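Long-range contacts in allantoin racemase (Pseudomonas fluorescens, PDB 5LG5), which catalyses the racemization of allantoin, interconverting its two enantiomers, and probably acts on other 5-monosubstituted hydantoins as well: residues 43-48 against 114-119; 108-113 against 134-139; 144-149 against 178-183. All coordinates share one frame; numbering follows the deposited sequence.

Contact 1. Residues 43-48 against 114-119; sequences SVEGNF and TTLDRT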
ATOM      1  N   SER E  43      -1.522 -30.881 -15.599  1.00 14.33           N
ATOM      2  CA  SER E  43      -2.233 -29.694 -15.177  1.00 16.08           C
ATOM      3  C   SER E  43      -1.392 -29.032 -14.103  1.00 14.47           C
ATOM      4  O   SER E  43      -0.753 -29.708 -13.294  1.00 13.15           O
ATOM      5  CB  SER E  43      -3.645 -30.032 -14.685  1.00 17.27           C
ATOM      6  OG  SER E  43      -3.606 -30.673 -13.431  1.00 20.50           O
ATOM      7  N   VAL E  44      -1.374 -27.705 -14.118  1.00 14.37           N
ATOM      8  CA  VAL E  44      -0.540 -26.954 -13.189  1.00 14.23           C
ATOM      9  C   VAL E  44      -1.314 -26.431 -11.988  1.00 15.95           C
ATOM     10  O   VAL E  44      -2.057 -25.458 -12.102  1.00 17.24           O
ATOM     11  CB  VAL E  44       0.116 -25.789 -13.896  1.00 12.68           C
ATOM     12  CG1 VAL E  44       0.976 -25.010 -12.907  1.00 19.14           C
ATOM     13  CG2 VAL E  44       0.941 -26.309 -15.052  1.00 12.21           C
ATOM     14  N   GLU E  45      -1.128 -27.068 -10.837  1.00 14.01           N
ATOM     15  CA  GLU E  45      -1.936 -26.741  -9.668  1.00 24.00           C
ATOM     16  C   GLU E  45      -1.073 -26.558  -8.430  1.00 21.45           C
ATOM     17  O   GLU E  45      -1.234 -27.279  -7.443  1.00 29.35           O
ATOM     18  CB  GLU E  45      -2.960 -27.857  -9.411  1.00 23.25           C
ATOM     19  CG  GLU E  45      -3.952 -28.069 -10.558  1.00 20.40           C
ATOM     20  CD  GLU E  45      -4.746 -29.363 -10.409  1.00 26.93           C
ATOM     21  OE1 GLU E  45      -4.226 -30.318  -9.780  1.00 18.61           O
ATOM     22  OE2 GLU E  45      -5.899 -29.413 -10.905  1.00 28.33           O
ATOM     23  N   GLY E  46      -0.172 -25.584  -8.474  1.00 13.63           N
ATOM     24  CA  GLY E  46       0.713 -25.332  -7.355  1.00 13.51           C
ATOM     25  C   GLY E  46       2.079 -24.810  -7.755  1.00 11.68           C
ATOM     26  O   GLY E  46       2.395 -24.667  -8.946  1.00  8.84           O
ATOM     27  N   ASN E  47       2.875 -24.495  -6.734  1.00 13.40           N
ATOM     28  CA  ASN E  47       4.161 -23.839  -6.921  1.00 13.73           C
ATOM     29  C   ASN E  47       5.156 -24.701  -7.679  1.00 13.17           C
ATOM     30  O   ASN E  47       5.802 -24.244  -8.623  1.00 12.48           O
ATOM     31  CB  ASN E  47       4.744 -23.399  -5.572  1.00 11.10           C
ATOM     32  CG  ASN E  47       3.849 -22.415  -4.845  1.00 13.83           C
ATOM     33  OD1 ASN E  47       3.134 -22.783  -3.913  1.00 17.87           O
ATOM     34  ND2 ASN E  47       3.879 -21.162  -5.267  1.00 14.92           N
ATOM     35  N   PHE E  48       5.284 -25.956  -7.262  1.00 10.16           N
ATOM     36  CA  PHE E  48       6.247 -26.838  -7.908  1.00 11.92           C
ATOM     37  C   PHE E  48       5.894 -26.979  -9.384  1.00 10.69           C
ATOM     38  O   PHE E  48       6.741 -26.790 -10.260  1.00 10.25           O
ATOM     39  CB  PHE E  48       6.273 -28.217  -7.234  1.00 11.53           C
ATOM     40  CG  PHE E  48       6.839 -29.309  -8.110  1.00 15.26           C
ATOM     41  CD1 PHE E  48       8.189 -29.329  -8.432  1.00 14.30           C
ATOM     42  CD2 PHE E  48       6.011 -30.302  -8.629  1.00 13.99           C
ATOM     43  CE1 PHE E  48       8.716 -30.334  -9.245  1.00 15.88           C
ATOM     44  CE2 PHE E  48       6.522 -31.308  -9.442  1.00 20.56           C
ATOM     45  CZ  PHE E  48       7.884 -31.323  -9.752  1.00 18.60           C
ATOM     46  N   THR E 114     -11.031 -19.173 -10.491  1.00 15.51           N
ATOM     47  CA  THR E 114     -10.070 -20.184 -10.906  1.00 14.10           C
ATOM     48  C   THR E 114     -10.593 -21.564 -10.534  1.00 16.06           C
ATOM     49  O   THR E 114     -11.782 -21.729 -10.216  1.00 14.18           O
ATOM     50  CB  THR E 114      -8.638 -19.920 -10.320  1.00 13.75           C
ATOM     51  OG1 THR E 114      -7.685 -20.832 -10.886  1.00 16.61           O
ATOM     52  CG2 THR E 114      -8.623 -20.036  -8.804  1.00 12.65           C
ATOM     53  N   THR E 115      -9.689 -22.539 -10.586  1.00 14.25           N
ATOM     54  CA  THR E 115      -9.993 -23.943 -10.365  1.00 16.36           C
ATOM     55  C   THR E 115      -9.917 -24.320  -8.897  1.00 17.61           C
ATOM     56  O   THR E 115     -10.929 -24.354  -8.191  1.00 16.00           O
ATOM     57  CB  THR E 115      -8.987 -24.800 -11.130  1.00 19.86           C
ATOM     58  OG1 THR E 115      -7.666 -24.266 -10.919  1.00 16.75           O
ATOM     59  CG2 THR E 115      -9.314 -24.776 -12.618  1.00 18.25           C
ATOM     60  N   LEU E 116      -8.702 -24.619  -8.448  1.00 13.64           N
ATOM     61  CA  LEU E 116      -8.470 -25.051  -7.082  1.00 10.44           C
ATOM     62  C   LEU E 116      -8.139 -23.906  -6.133  1.00 13.71           C
ATOM     63  O   LEU E 116      -7.528 -22.897  -6.519  1.00 14.41           O
ATOM     64  CB  LEU E 116      -7.356 -26.090  -7.050  1.00 12.42           C
ATOM     65  CG  LEU E 116      -7.703 -27.396  -7.783  1.00 17.25           C
ATOM     66  CD1 LEU E 116      -6.599 -28.420  -7.581  1.00 16.87           C
ATOM     67  CD2 LEU E 116      -9.038 -27.947  -7.324  1.00 15.84           C
ATOM     68  N   ASP E 117      -8.547 -24.073  -4.887  1.00  9.17           N
ATOM     69  CA  ASP E 117      -8.272 -23.111  -3.844  1.00 12.34           C
ATOM     70  C   ASP E 117      -6.775 -22.875  -3.679  1.00 13.51           C
ATOM     71  O   ASP E 117      -6.328 -21.760  -3.432  1.00 10.86           O
ATOM     72  CB  ASP E 117      -8.892 -23.584  -2.531  1.00 14.07           C
ATOM     73  CG  ASP E 117      -8.487 -22.724  -1.362  1.00 14.79           C
ATOM     74  OD1 ASP E 117      -8.906 -21.542  -1.315  1.00 13.17           O
ATOM     75  OD2 ASP E 117      -7.707 -23.226  -0.511  1.00 15.26           O
ATOM     76  N   ARG E 118      -5.987 -23.923  -3.863  1.00 14.03           N
ATOM     77  CA  ARG E 118      -4.550 -23.797  -3.640  1.00 13.99           C
ATOM     78  C   ARG E 118      -3.850 -22.963  -4.699  1.00 12.14           C
ATOM     79  O   ARG E 118      -2.695 -22.572  -4.509  1.00 12.62           O
ATOM     80  CB  ARG E 118      -3.909 -25.169  -3.512  1.00 10.29           C
ATOM     81  CG  ARG E 118      -3.898 -25.970  -4.805  1.00 14.23           C
ATOM     82  CD  ARG E 118      -3.149 -27.286  -4.616  1.00 14.39           C
ATOM     83  NE  ARG E 118      -1.720 -27.049  -4.428  1.00 13.95           N
ATOM     84  CZ  ARG E 118      -0.855 -27.935  -3.944  1.00 17.14           C
ATOM     85  NH1 ARG E 118      -1.265 -29.137  -3.562  1.00 14.67           N
ATOM     86  NH2 ARG E 118       0.425 -27.603  -3.827  1.00 13.16           N
ATOM     87  N   THR E 119      -4.543 -22.703  -5.809  1.00 10.67           N
ATOM     88  CA  THR E 119      -3.980 -21.889  -6.872  1.00 13.42           C
ATOM     89  C   THR E 119      -4.290 -20.413  -6.669  1.00 13.08           C
ATOM     90  O   THR E 119      -3.645 -19.566  -7.276  1.00 11.97           O
ATOM     91  CB  THR E 119      -4.494 -22.301  -8.276  1.00 15.61           C
ATOM     92  OG1 THR E 119      -5.861 -21.895  -8.428  1.00 19.62           O
ATOM     93  CG2 THR E 119      -4.386 -23.801  -8.460  1.00 18.02           C
TER

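Contact 2. Residues 108-113 against 134-139; sequences HAYSVV and QRCASV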
ATOM      1  N   HIS E 108     -15.399  -1.215 -12.555  1.00 11.34           N
ATOM      2  CA  HIS E 108     -14.660  -0.621 -11.455  1.00 14.11           C
ATOM      3  C   HIS E 108     -13.778  -1.650 -10.746  1.00 14.29           C
ATOM      4  O   HIS E 108     -12.717  -1.321 -10.224  1.00 13.08           O
ATOM      5  CB  HIS E 108     -15.616   0.034 -10.462  1.00 12.80           C
ATOM      6  CG  HIS E 108     -14.926   0.873  -9.440  1.00 15.25           C
ATOM      7  ND1 HIS E 108     -14.734   0.447  -8.145  1.00 16.88           N
ATOM      8  CD2 HIS E 108     -14.358   2.098  -9.527  1.00 17.55           C
ATOM      9  CE1 HIS E 108     -14.091   1.385  -7.470  1.00 16.64           C
ATOM     10  NE2 HIS E 108     -13.857   2.397  -8.282  1.00 20.28           N
ATOM     11  N   ALA E 109     -14.219  -2.903 -10.760  1.00 13.62           N
ATOM     12  CA  ALA E 109     -13.488  -3.984 -10.111  1.00 14.94           C
ATOM     13  C   ALA E 109     -13.738  -5.290 -10.856  1.00 13.22           C
ATOM     14  O   ALA E 109     -14.825  -5.487 -11.421  1.00 13.57           O
ATOM     15  CB  ALA E 109     -13.917  -4.105  -8.627  1.00 13.02           C
ATOM     16  N   TYR E 110     -12.732  -6.169 -10.884  1.00 11.09           N
ATOM     17  CA  TYR E 110     -12.883  -7.477 -11.529  1.00 10.84           C
ATOM     18  C   TYR E 110     -12.617  -8.592 -10.517  1.00 12.95           C
ATOM     19  O   TYR E 110     -11.921  -8.386  -9.525  1.00 10.77           O
ATOM     20  CB  TYR E 110     -11.957  -7.622 -12.753  1.00  9.04           C
ATOM     21  CG  TYR E 110     -10.491  -7.744 -12.383  1.00  9.87           C
ATOM     22  CD1 TYR E 110      -9.689  -6.620 -12.290  1.00  9.93           C
ATOM     23  CD2 TYR E 110      -9.914  -8.980 -12.115  1.00 13.12           C
ATOM     24  CE1 TYR E 110      -8.364  -6.714 -11.936  1.00  9.84           C
ATOM     25  CE2 TYR E 110      -8.574  -9.084 -11.769  1.00 10.60           C
ATOM     26  CZ  TYR E 110      -7.816  -7.942 -11.684  1.00 10.16           C
ATOM     27  OH  TYR E 110      -6.498  -8.027 -11.339  1.00 10.48           O
ATOM     28  N   SER E 111     -13.178  -9.770 -10.765  1.00 10.21           N
ATOM     29  CA  SER E 111     -12.834 -10.947  -9.970  1.00  9.81           C
ATOM     30  C   SER E 111     -12.362 -12.059 -10.878  1.00  9.64           C
ATOM     31  O   SER E 111     -12.763 -12.155 -12.038  1.00 11.87           O
ATOM     32  CB  SER E 111     -14.007 -11.437  -9.097  1.00  9.39           C
ATOM     33  OG  SER E 111     -14.193 -10.618  -7.954  1.00 13.26           O
ATOM     34  N   VAL E 112     -11.472 -12.881 -10.357  1.00  9.21           N
ATOM     35  CA  VAL E 112     -10.989 -14.017 -11.094  1.00  7.83           C
ATOM     36  C   VAL E 112     -11.608 -15.275 -10.521  1.00  9.70           C
ATOM     37  O   VAL E 112     -11.617 -15.465  -9.310  1.00 12.33           O
ATOM     38  CB  VAL E 112      -9.450 -14.101 -11.004  1.00 14.61           C
ATOM     39  CG1 VAL E 112      -8.931 -15.291 -11.810  1.00 13.41           C
ATOM     40  CG2 VAL E 112      -8.820 -12.782 -11.479  1.00 13.58           C
ATOM     41  N   VAL E 113     -12.142 -16.127 -11.381  1.00 11.18           N
ATOM     42  CA  VAL E 113     -12.629 -17.414 -10.921  1.00 13.44           C
ATOM     43  C   VAL E 113     -11.673 -18.471 -11.414  1.00 13.04           C
ATOM     44  O   VAL E 113     -11.491 -18.634 -12.618  1.00 14.54           O
ATOM     45  CB  VAL E 113     -14.046 -17.743 -11.419  1.00 13.32           C
ATOM     46  CG1 VAL E 113     -14.418 -19.151 -10.985  1.00 14.59           C
ATOM     47  CG2 VAL E 113     -15.054 -16.717 -10.897  1.00 12.47           C
ATOM     48  N   GLN E 134      -4.851  -4.098  -7.710  1.00 10.29           N
ATOM     49  CA  GLN E 134      -5.626  -3.045  -7.058  1.00 11.95           C
ATOM     50  C   GLN E 134      -7.112  -3.054  -7.400  1.00 12.27           C
ATOM     51  O   GLN E 134      -7.942  -2.794  -6.544  1.00 10.98           O
ATOM     52  CB  GLN E 134      -5.031  -1.679  -7.384  1.00 15.30           C
ATOM     53  CG  GLN E 134      -3.588  -1.626  -6.937  1.00 23.32           C
ATOM     54  CD  GLN E 134      -3.441  -1.136  -5.534  1.00 30.91           C
ATOM     55  OE1 GLN E 134      -2.614  -1.644  -4.772  1.00 43.43           O
ATOM     56  NE2 GLN E 134      -4.207  -0.105  -5.186  1.00 41.84           N
ATOM     57  N   ARG E 135      -7.452  -3.354  -8.645  1.00  9.61           N
ATOM     58  CA  ARG E 135      -8.857  -3.364  -9.031  1.00 12.83           C
ATOM     59  C   ARG E 135      -9.446  -4.776  -8.993  1.00 13.19           C
ATOM     60  O   ARG E 135     -10.549  -5.036  -9.487  1.00 11.75           O
ATOM     61  CB  ARG E 135      -9.034  -2.694 -10.388  1.00 14.20           C
ATOM     62  CG  ARG E 135      -8.344  -1.335 -10.427  1.00 16.07           C
ATOM     63  CD  ARG E 135      -9.266  -0.218 -10.850  1.00 18.39           C
ATOM     64  NE  ARG E 135     -10.285  -0.675 -11.795  1.00 21.91           N
ATOM     65  CZ  ARG E 135     -10.255  -0.408 -13.098  1.00 20.70           C
ATOM     66  NH1 ARG E 135      -9.241   0.284 -13.615  1.00 23.05           N
ATOM     67  NH2 ARG E 135     -11.223  -0.850 -13.887  1.00 18.90           N
ATOM     68  N   CYS E 136      -8.708  -5.693  -8.391  1.00 10.86           N
ATOM     69  CA  CYS E 136      -9.229  -7.041  -8.235  1.00 10.91           C
ATOM     70  C   CYS E 136     -10.106  -7.144  -6.982  1.00 13.03           C
ATOM     71  O   CYS E 136      -9.633  -6.951  -5.858  1.00 12.53           O
ATOM     72  CB  CYS E 136      -8.085  -8.062  -8.188  1.00 10.24           C
ATOM     73  SG  CYS E 136      -8.665  -9.767  -8.089  1.00 10.45           S
ATOM     74  N   ALA E 137     -11.390  -7.430  -7.175  1.00 11.80           N
ATOM     75  CA  ALA E 137     -12.305  -7.598  -6.046  1.00 13.51           C
ATOM     76  C   ALA E 137     -12.047  -8.911  -5.287  1.00 14.80           C
ATOM     77  O   ALA E 137     -12.232  -8.981  -4.070  1.00 15.28           O
ATOM     78  CB  ALA E 137     -13.751  -7.521  -6.513  1.00 13.49           C
ATOM     79  N   SER E 138     -11.629  -9.945  -6.013  1.00 13.45           N
ATOM     80  CA  SER E 138     -11.336 -11.242  -5.418  1.00 11.41           C
ATOM     81  C   SER E 138     -10.812 -12.222  -6.453  1.00 11.87           C
ATOM     82  O   SER E 138     -11.017 -12.059  -7.662  1.00  8.76           O
ATOM     83  CB  SER E 138     -12.587 -11.832  -4.747  1.00 15.20           C
ATOM     84  OG  SER E 138     -13.652 -11.967  -5.672  1.00 11.42           O
ATOM     85  N   VAL E 139     -10.118 -13.239  -5.964  1.00 11.50           N
ATOM     86  CA  VAL E 139      -9.797 -14.400  -6.764  1.00  9.52           C
ATOM     87  C   VAL E 139     -10.481 -15.569  -6.101  1.00 10.25           C
ATOM     88  O   VAL E 139     -10.230 -15.853  -4.929  1.00 12.96           O
ATOM     89  CB  VAL E 139      -8.281 -14.634  -6.821  1.00 11.37           C
ATOM     90  CG1 VAL E 139      -7.949 -15.929  -7.628  1.00  7.50           C
ATOM     91  CG2 VAL E 139      -7.604 -13.413  -7.405  1.00  8.39           C
TER

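Contact 3. Residues 144-149 against 178-183; sequences MAVLEL and LGCGGM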
ATOM      1  N   MET E 144     -13.009 -27.092  -8.609  1.00 16.95           N
ATOM      2  CA  MET E 144     -12.880 -28.170  -9.578  1.00 25.39           C
ATOM      3  C   MET E 144     -11.492 -28.131 -10.190  1.00 25.62           C
ATOM      4  O   MET E 144     -11.010 -27.057 -10.557  1.00 24.23           O
ATOM      5  CB  MET E 144     -13.907 -28.013 -10.701  1.00 27.86           C
ATOM      6  CG  MET E 144     -15.281 -27.575 -10.250  1.00 29.03           C
ATOM      7  SD  MET E 144     -16.530 -28.810 -10.619  1.00 38.89           S
ATOM      8  CE  MET E 144     -16.107 -30.070  -9.426  1.00 32.56           C
ATOM      9  N   ALA E 145     -10.842 -29.286 -10.294  1.00 28.24           N
ATOM     10  CA  ALA E 145      -9.518 -29.350 -10.910  1.00 22.49           C
ATOM     11  C   ALA E 145      -9.593 -29.002 -12.391  1.00 30.10           C
ATOM     12  O   ALA E 145     -10.661 -29.113 -13.007  1.00 29.04           O
ATOM     13  CB  ALA E 145      -8.884 -30.721 -10.711  1.00 26.99           C
ATOM     14  N   VAL E 146      -8.457 -28.580 -12.952  1.00 27.73           N
ATOM     15  CA  VAL E 146      -8.375 -28.193 -14.358  1.00 26.37           C
ATOM     16  C   VAL E 146      -8.950 -29.255 -15.303  1.00 29.77           C
ATOM     17  O   VAL E 146      -9.754 -28.938 -16.183  1.00 31.15           O
ATOM     18  CB  VAL E 146      -6.916 -27.887 -14.773  1.00 22.53           C
ATOM     19  CG1 VAL E 146      -6.838 -27.587 -16.256  1.00 31.42           C
ATOM     20  CG2 VAL E 146      -6.356 -26.710 -13.962  1.00 31.03           C
ATOM     21  N   LEU E 147      -8.565 -30.512 -15.110  1.00 31.01           N
ATOM     22  CA  LEU E 147      -8.985 -31.569 -16.031  1.00 33.88           C
ATOM     23  C   LEU E 147     -10.459 -31.906 -15.881  1.00 33.68           C
ATOM     24  O   LEU E 147     -11.079 -32.437 -16.802  1.00 35.39           O
ATOM     25  CB  LEU E 147      -8.131 -32.826 -15.843  1.00 31.02           C
ATOM     26  CG  LEU E 147      -6.624 -32.660 -16.062  1.00 32.18           C
ATOM     27  CD1 LEU E 147      -5.920 -33.967 -15.772  1.00 27.93           C
ATOM     28  CD2 LEU E 147      -6.353 -32.211 -17.494  1.00 26.46           C
ATOM     29  N   GLU E 148     -11.021 -31.557 -14.730  1.00 31.17           N
ATOM     30  CA  GLU E 148     -12.424 -31.829 -14.438  1.00 35.48           C
ATOM     31  C   GLU E 148     -13.319 -30.945 -15.307  1.00 35.19           C
ATOM     32  O   GLU E 148     -14.515 -31.204 -15.446  1.00 31.59           O
ATOM     33  CB  GLU E 148     -12.691 -31.580 -12.948  1.00 30.15           C
ATOM     34  CG  GLU E 148     -13.107 -32.806 -12.132  1.00 32.28           C
ATOM     35  CD  GLU E 148     -13.055 -32.547 -10.621  1.00 43.27           C
ATOM     36  OE1 GLU E 148     -12.350 -31.599 -10.193  1.00 38.63           O
ATOM     37  OE2 GLU E 148     -13.722 -33.283  -9.858  1.00 43.87           O
ATOM     38  N   LEU E 149     -12.736 -29.901 -15.896  1.00 34.54           N
ATOM     39  CA  LEU E 149     -13.521 -28.976 -16.703  1.00 36.89           C
ATOM     40  C   LEU E 149     -14.066 -29.679 -17.920  1.00 35.64           C
ATOM     41  O   LEU E 149     -15.216 -29.469 -18.298  1.00 34.80           O
ATOM     42  CB  LEU E 149     -12.711 -27.751 -17.156  1.00 32.80           C
ATOM     43  CG  LEU E 149     -12.254 -26.600 -16.250  1.00 38.15           C
ATOM     44  CD1 LEU E 149     -11.972 -27.021 -14.824  1.00 40.90           C
ATOM     45  CD2 LEU E 149     -11.024 -25.919 -16.850  1.00 34.48           C
ATOM     46  N   LEU E 178     -11.967 -15.364 -16.466  1.00 12.25           N
ATOM     47  CA  LEU E 178     -11.690 -16.796 -16.404  1.00 16.50           C
ATOM     48  C   LEU E 178     -10.293 -16.991 -15.831  1.00 18.88           C
ATOM     49  O   LEU E 178      -9.347 -16.326 -16.260  1.00 22.06           O
ATOM     50  CB  LEU E 178     -11.778 -17.409 -17.797  1.00 19.89           C
ATOM     51  CG  LEU E 178     -13.160 -17.212 -18.425  1.00 18.23           C
ATOM     52  CD1 LEU E 178     -13.280 -17.985 -19.734  1.00 22.33           C
ATOM     53  CD2 LEU E 178     -14.251 -17.620 -17.452  1.00 12.97           C
ATOM     54  N   GLY E 179     -10.153 -17.895 -14.868  1.00 19.95           N
ATOM     55  CA  GLY E 179      -8.893 -18.006 -14.146  1.00 23.67           C
ATOM     56  C   GLY E 179      -8.226 -19.338 -14.391  1.00 27.55           C
ATOM     57  O   GLY E 179      -7.588 -19.909 -13.495  1.00 27.16           O
ATOM     58  N   CYS E 180      -8.433 -19.855 -15.600  1.00 29.51           N
ATOM     59  CA  CYS E 180      -7.724 -21.038 -16.075  1.00 29.90           C
ATOM     60  C   CYS E 180      -7.684 -21.082 -17.608  1.00 28.38           C
ATOM     61  O   CYS E 180      -8.662 -20.717 -18.277  1.00 26.87           O
ATOM     62  CB  CYS E 180      -8.362 -22.309 -15.502  1.00 29.46           C
ATOM     63  SG  CYS E 180      -7.531 -23.825 -16.020  1.00 40.03           S
ATOM     64  N   GLY E 181      -6.544 -21.487 -18.165  1.00 26.36           N
ATOM     65  CA  GLY E 181      -6.407 -21.604 -19.613  1.00 24.85           C
ATOM     66  C   GLY E 181      -7.418 -22.579 -20.205  1.00 27.42           C
ATOM     67  O   GLY E 181      -7.940 -22.373 -21.303  1.00 30.08           O
ATOM     68  N   GLY E 182      -7.686 -23.655 -19.468  1.00 24.44           N
ATOM     69  CA  GLY E 182      -8.655 -24.651 -19.885  1.00 28.66           C
ATOM     70  C   GLY E 182     -10.092 -24.171 -19.783  1.00 31.79           C
ATOM     71  O   GLY E 182     -11.027 -24.901 -20.130  1.00 29.53           O
ATOM     72  N   MET E 183     -10.281 -22.945 -19.300  1.00 25.68           N
ATOM     73  CA  MET E 183     -11.614 -22.351 -19.285  1.00 26.62           C
ATOM     74  C   MET E 183     -11.888 -21.577 -20.576  1.00 26.66           C
ATOM     75  O   MET E 183     -12.979 -21.026 -20.758  1.00 24.70           O
ATOM     76  CB  MET E 183     -11.788 -21.430 -18.082  1.00 26.11           C
ATOM     77  CG  MET E 183     -11.975 -22.161 -16.758  1.00 26.96           C
ATOM     78  SD  MET E 183     -12.168 -20.946 -15.445  1.00 23.70           S
ATOM     79  CE  MET E 183     -12.072 -21.988 -13.980  1.00 20.25           C
TER

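Contact 1. Residues 43-48 against 114-119
G46 and T119 are the closest backbone neighbours here, their CA atoms 5.8 Å apart, where the turn leading into helix 47-63 meets the turn after strand 110-114. Each turn comes from one of the two alpha/beta lobes, each with a four-stranded parallel sheet, of the Asp/Glu/hydantoin racemase fold, so the contact spans the seam between them. G46 is the N-cap residue of helix 47-63, with a positive phi of 148°. A side chain would jam against the preceding carbonyl oxygen and clash with R118, hence glycine. The guanidinium of R118 lays one face over the carbonyl oxygen E45 O; R118 NE comes within 3.1 Å of that oxygen, but the angle is too poor for a hydrogen bond. A bend in the arginine chain (chi3 -69°) carries its tip past G46 to E86 of a second subunit, its salt-bridge partner. A leucine in place of R118 would probably cost that glutamate its charged partner, leaving it the bond from N47 N, and strip the E45 carbonyl of the flat cation across it. The E45 chain slants across L116, whose methyl CD1 lies 3.5 Å from E45 CD. The leucine thus gives the carboxylate an apolar flank, while E45 OE1 pairs with K231 of the second subunit. T119 has both a methyl and a hydroxyl to use: CG2 rests 4.0 Å from E45 CA, while the hydroxyl turns back into its own loop. L116 O is gripped twice, by T119 N at 3.1 Å and, in the carbonyl plane on a lone pair, by T119 OG1 at 2.7 Å.

Contact 2. Residues 108-113 against 134-139
The ring of Y110 receives C136 CA over one face, 3.9 Å from the ring centroid and 14° off its normal, a CH-pi contact; V112 CG2 of its own strand lies at the edge, in the ring plane. C136 SG adds an oblique sulfur-aromatic approach. With chi1 at 71°, the tyrosine ring swings across toward the neighbouring strand, and its hydroxyl bonds to L132 O. The second flat group is the R135 guanidinium: its NE donates near the edge to H108 O at 3.0 Å, from well above that carbonyl's plane, while NH2 reaches G107 O. Behind these groups run two parallel strands, 110-113 and 136-139, joined by the beta-alpha-beta crossover through helix 120-129. Y110 N bonds to R135 O, A137 N to Y110 O at 2.6 Å, and V112 N to S138 O. The extra residue A137, with helical backbone angles, makes a beta bulge; a small alanine fits, its CB 4.0 Å from A109 CB. Beyond it the two methyls of V139 come up to V112 CB on the tyrosine's side of the sheet. S111 and S138 occupy the other side, where S111 OG donates to S138 OG at 2.7 Å, and S138 OG bonds in turn to D171 of helix 153-171. The chemistry is therefore two-sided: aromatic and aliphatic packing on one face, and on the other a short chain of hydroxyl hydrogen bonds ending on a carboxylate, which probably gives both serines a fixed rotation.

Contact 3. Residues 144-149 against 178-183
V146 and G182 bring the two backbones nearest, CA to CA 6.6 Å, and since no hydrogen bond crosses between the loop and first turn of helix 148-151 and the turn that follows strand 175-179, side chains carry the contact. C180 turns its thiol to V146, the SG lying 3.7 Å from V146 CG2 and 3.8 Å from V146 CG1, so the sulfur sits against both methyls of the branched residue. It reaches them because SG is anti to the backbone N (chi1 -179°), extended from the turn. The same sulfur accepts a weak hydrogen bond from G182 N. L149 provides the second point of contact through a single methyl. Its CD2 rests 3.4 Å from G182 O, and on another flank meets M183 CG at 3.9 Å. Glycine suits position 182 because a CB there would face the other segment and crowd that leucine methyl; bare backbone lets L149 settle directly onto the peptide. M183 runs out extended, a flexible apolar chain suited to filling the interior. The turns keep their own shape: M183 N bonds to C180 O at 2.9 Å, and A145 N to the carboxylate oxygen E148 OE1 at 2.8 Å, met nearly head-on. In relatives of this fold the active site lies between the lobes near such strand ends, and the position of this contact is consistent with its lying near that site. Around it, V146 also packs on I14 of helix 12-25 and on the loop residues S43 and T115, while M183 leans on I160 of helix 153-171, beyond the end of strand 175-179.

From the N terminus, segment 43-48 of the first lobe waits until residues 114-119 of the second return to it, and contact 1 closes that long loop across the seam. Contact 2 opens at 108-113, directly before the later half of contact 1, and closes at 134-139, so the two cross along the chain; it pairs the edge strand 136-141 with strand 110-114. Contact 3 follows both in series, joining the loop after strand 136-141 and the start of helix 148-151 to the turn after strand 175-179, the other neighbour of strand 110-114. Contacts 1 and 3 touch where T114 OG1 bonds to G179 O; contacts 2 and 3 meet where V112 packs on G179.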